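PDB 4QIT: nitronate monooxygenase family protein from Pseudomonas aeruginosa, which uses FMN and molecular oxygen to oxidise alkyl nitronates, with the toxin propionate 3-nitronate as its best substrate. Local coordinates for residues E166-V171 with R209-R214. The protein carries 1 engineered substitution. Residues are numbered along the deposited sequence; the frame is centred on the assembly and turned at random.
Sequences EEAALV and RLLAAR
Leu211 and Ala168 make the apolar part of this contact, a worked example of how two neighbouring helices can be joined by small residues on one side and a branched and a long side chain on the other. The methyl CB of Ala168 points at the other helix and meets the fork of the leucine: CG lies 3.8 Å from it, and both CD1 and CD2 are 4.0 Å away. The closest CA atoms, those of Ala168 and Leu211, are 7.4 Å apart. Leu211 also rests on Ala181 of strand 178-182. That strand runs between the two helices in sequence, and the arrangement is that of a TIM barrel, where successive helices 165-173 and 204-212 pack side by side on the outside of the parallel strands; the Leu211 side chain is about 12 Å from the bound flavin mononucleotide.

The other contacts come from Arg214, just past helix 204-212. Its chain, extended from CG to NE (chi2 166°, chi3 168°), carries the guanidinium across to Ala169. NH1 sits 3.5 Å from Ala169 CA, which lies at the guanidinium edge, while NH2 is 3.6 Å from Ala169 CB. These are van der Waals contacts; no hydrogen bond links the two segments. A salt bridge from NH1 to Glu172, one turn further along helix 165-173, would hold the group beside that helix.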
ATOM      1  N   GLU A 166      -5.882 -14.992   1.123  1.00 11.67           N
ATOM      2  CA  GLU A 166      -5.436 -16.374   1.300  1.00 12.24           C
ATOM      3  C   GLU A 166      -5.013 -16.630   2.751  1.00 14.90           C
ATOM      4  O   GLU A 166      -5.340 -17.663   3.336  1.00 15.72           O
ATOM      5  CB  GLU A 166      -4.306 -16.721   0.319  1.00 14.09           C
ATOM      6  CG  GLU A 166      -4.705 -16.710  -1.172  1.00 17.84           C
ATOM      7  CD  GLU A 166      -5.038 -15.327  -1.722  1.00 22.47           C
ATOM      8  OE1 GLU A 166      -4.531 -14.311  -1.189  1.00 18.34           O
ATOM      9  OE2 GLU A 166      -5.814 -15.247  -2.698  1.00 29.63           O
ATOM     10  N   GLU A 167      -4.297 -15.680   3.348  1.00 11.15           N
ATOM     11  CA  GLU A 167      -3.925 -15.819   4.748  1.00 12.97           C
ATOM     12  C   GLU A 167      -5.155 -15.735   5.650  1.00 12.65           C
ATOM     13  O   GLU A 167      -5.240 -16.443   6.654  1.00 12.24           O
ATOM     14  CB  GLU A 167      -2.848 -14.792   5.130  1.00 10.52           C
ATOM     15  CG  GLU A 167      -1.487 -15.141   4.518  1.00 12.40           C
ATOM     16  CD  GLU A 167      -0.459 -14.032   4.652  1.00 12.13           C
ATOM     17  OE1 GLU A 167      -0.807 -12.940   5.163  1.00 12.14           O
ATOM     18  OE2 GLU A 167       0.701 -14.245   4.230  1.00 12.66           O
ATOM     19  N   ALA A 168      -6.113 -14.890   5.280  1.00 12.68           N
ATOM     20  CA  ALA A 168      -7.353 -14.774   6.043  1.00 11.86           C
ATOM     21  C   ALA A 168      -8.132 -16.093   6.036  1.00 14.38           C
ATOM     22  O   ALA A 168      -8.752 -16.447   7.037  1.00 15.20           O
ATOM     23  CB  ALA A 168      -8.206 -13.646   5.501  1.00 14.93           C
ATOM     24  N   ALA A 169      -8.084 -16.820   4.919  1.00 14.85           N
ATOM     25  CA  ALA A 169      -8.740 -18.128   4.838  1.00 17.75           C
ATOM     26  C   ALA A 169      -8.126 -19.117   5.827  1.00 16.50           C
ATOM     27  O   ALA A 169      -8.828 -19.945   6.417  1.00 17.84           O
ATOM     28  CB  ALA A 169      -8.670 -18.671   3.421  1.00 16.28           C
ATOM     29  N   LEU A 170      -6.813 -19.027   6.008  1.00 15.02           N
ATOM     30  CA  LEU A 170      -6.117 -19.887   6.959  1.00 15.17           C
ATOM     31  C   LEU A 170      -6.472 -19.504   8.396  1.00 16.24           C
ATOM     32  O   LEU A 170      -6.578 -20.367   9.272  1.00 17.25           O
ATOM     33  CB  LEU A 170      -4.599 -19.836   6.730  1.00 16.30           C
ATOM     34  CG  LEU A 170      -4.118 -20.336   5.364  1.00 15.16           C
ATOM     35  CD1 LEU A 170      -2.614 -20.129   5.166  1.00 18.07           C
ATOM     36  CD2 LEU A 170      -4.476 -21.807   5.193  1.00 19.56           C
ATOM     37  N   VAL A 171      -6.671 -18.211   8.640  1.00 15.33           N
ATOM     38  CA  VAL A 171      -7.096 -17.765   9.959  1.00 15.96           C
ATOM     39  C   VAL A 171      -8.483 -18.309  10.270  1.00 16.96           C
ATOM     40  O   VAL A 171      -8.752 -18.748  11.397  1.00 17.25           O
ATOM     41  CB  VAL A 171      -7.072 -16.228  10.053  1.00 14.25           C
ATOM     42  CG1 VAL A 171      -7.757 -15.735  11.334  1.00 14.18           C
ATOM     43  CG2 VAL A 171      -5.641 -15.750   9.997  1.00 14.86           C
ATOM     44  N   ARG A 209     -11.527  -4.012   2.768  1.00  9.28           N
ATOM     45  CA  ARG A 209     -12.737  -4.201   1.979  1.00  8.53           C
ATOM     46  C   ARG A 209     -12.858  -5.637   1.481  1.00 11.00           C
ATOM     47  O   ARG A 209     -13.939  -6.227   1.522  1.00 11.70           O
ATOM     48  CB  ARG A 209     -12.774  -3.233   0.803  1.00 10.15           C
ATOM     49  CG  ARG A 209     -14.096  -3.290   0.062  1.00 10.08           C
ATOM     50  CD  ARG A 209     -15.159  -2.395   0.712  1.00 12.10           C
ATOM     51  NE  ARG A 209     -16.487  -2.754   0.228  1.00 19.43           N
ATOM     52  CZ  ARG A 209     -17.339  -3.526   0.892  1.00 21.65           C
ATOM     53  NH1 ARG A 209     -18.520  -3.806   0.357  1.00 23.56           N
ATOM     54  NH2 ARG A 209     -17.024  -4.010   2.097  1.00 18.56           N
ATOM     55  N   LEU A 210     -11.755  -6.205   1.005  1.00 10.46           N
ATOM     56  CA  LEU A 210     -11.760  -7.576   0.502  1.00 11.08           C
ATOM     57  C   LEU A 210     -12.138  -8.574   1.591  1.00 13.08           C
ATOM     58  O   LEU A 210     -12.949  -9.476   1.374  1.00 14.98           O
ATOM     59  CB  LEU A 210     -10.387  -7.939  -0.073  1.00  8.78           C
ATOM     60  CG  LEU A 210      -9.998  -7.245  -1.384  1.00 10.63           C
ATOM     61  CD1 LEU A 210      -8.516  -7.427  -1.707  1.00 10.92           C
ATOM     62  CD2 LEU A 210     -10.861  -7.741  -2.548  1.00 13.76           C
ATOM     63  N   LEU A 211     -11.548  -8.417   2.767  1.00 10.60           N
ATOM     64  CA  LEU A 211     -11.827  -9.325   3.864  1.00 11.01           C
ATOM     65  C   LEU A 211     -13.241  -9.132   4.431  1.00 14.95           C
ATOM     66  O   LEU A 211     -13.890 -10.107   4.790  1.00 14.70           O
ATOM     67  CB  LEU A 211     -10.763  -9.192   4.951  1.00 12.76           C
ATOM     68  CG  LEU A 211      -9.534 -10.106   4.847  1.00 16.72           C
ATOM     69  CD1 LEU A 211      -9.017 -10.316   3.418  1.00 16.47           C
ATOM     70  CD2 LEU A 211      -8.416  -9.685   5.796  1.00 12.89           C
ATOM     71  N   ALA A 212     -13.721  -7.892   4.503  1.00 13.17           N
ATOM     72  CA  ALA A 212     -15.074  -7.629   4.997  1.00 13.49           C
ATOM     73  C   ALA A 212     -16.112  -8.160   4.012  1.00 18.43           C
ATOM     74  O   ALA A 212     -17.150  -8.696   4.413  1.00 19.50           O
ATOM     75  CB  ALA A 212     -15.284  -6.138   5.246  1.00 12.45           C
ATOM     76  N   ALA A 213     -15.832  -8.023   2.721  1.00 17.19           N
ATOM     77  CA  ALA A 213     -16.731  -8.530   1.690  1.00 21.15           C
ATOM     78  C   ALA A 213     -16.899 -10.050   1.775  1.00 28.63           C
ATOM     79  O   ALA A 213     -17.801 -10.610   1.149  1.00 27.70           O
ATOM     80  CB  ALA A 213     -16.234  -8.126   0.316  1.00 23.36           C
ATOM     81  N   ARG A 214     -16.037 -10.707   2.552  1.00 26.30           N
ATOM     82  CA  ARG A 214     -16.105 -12.154   2.757  1.00 29.55           C
ATOM     83  C   ARG A 214     -17.178 -12.561   3.774  1.00 31.62           C
ATOM     84  O   ARG A 214     -17.544 -13.737   3.860  1.00 36.66           O
ATOM     85  CB  ARG A 214     -14.740 -12.694   3.183  1.00 25.62           C
ATOM     86  CG  ARG A 214     -14.124 -13.629   2.165  1.00 36.88           C
ATOM     87  CD  ARG A 214     -12.652 -13.880   2.441  1.00 41.67           C
ATOM     88  NE  ARG A 214     -12.145 -14.984   1.628  1.00 38.40           N
ATOM     89  CZ  ARG A 214     -11.501 -16.034   2.121  1.00 37.90           C
ATOM     90  NH1 ARG A 214     -11.266 -16.112   3.423  1.00 37.62           N
ATOM     91  NH2 ARG A 214     -11.081 -17.002   1.314  1.00 41.86           N
TER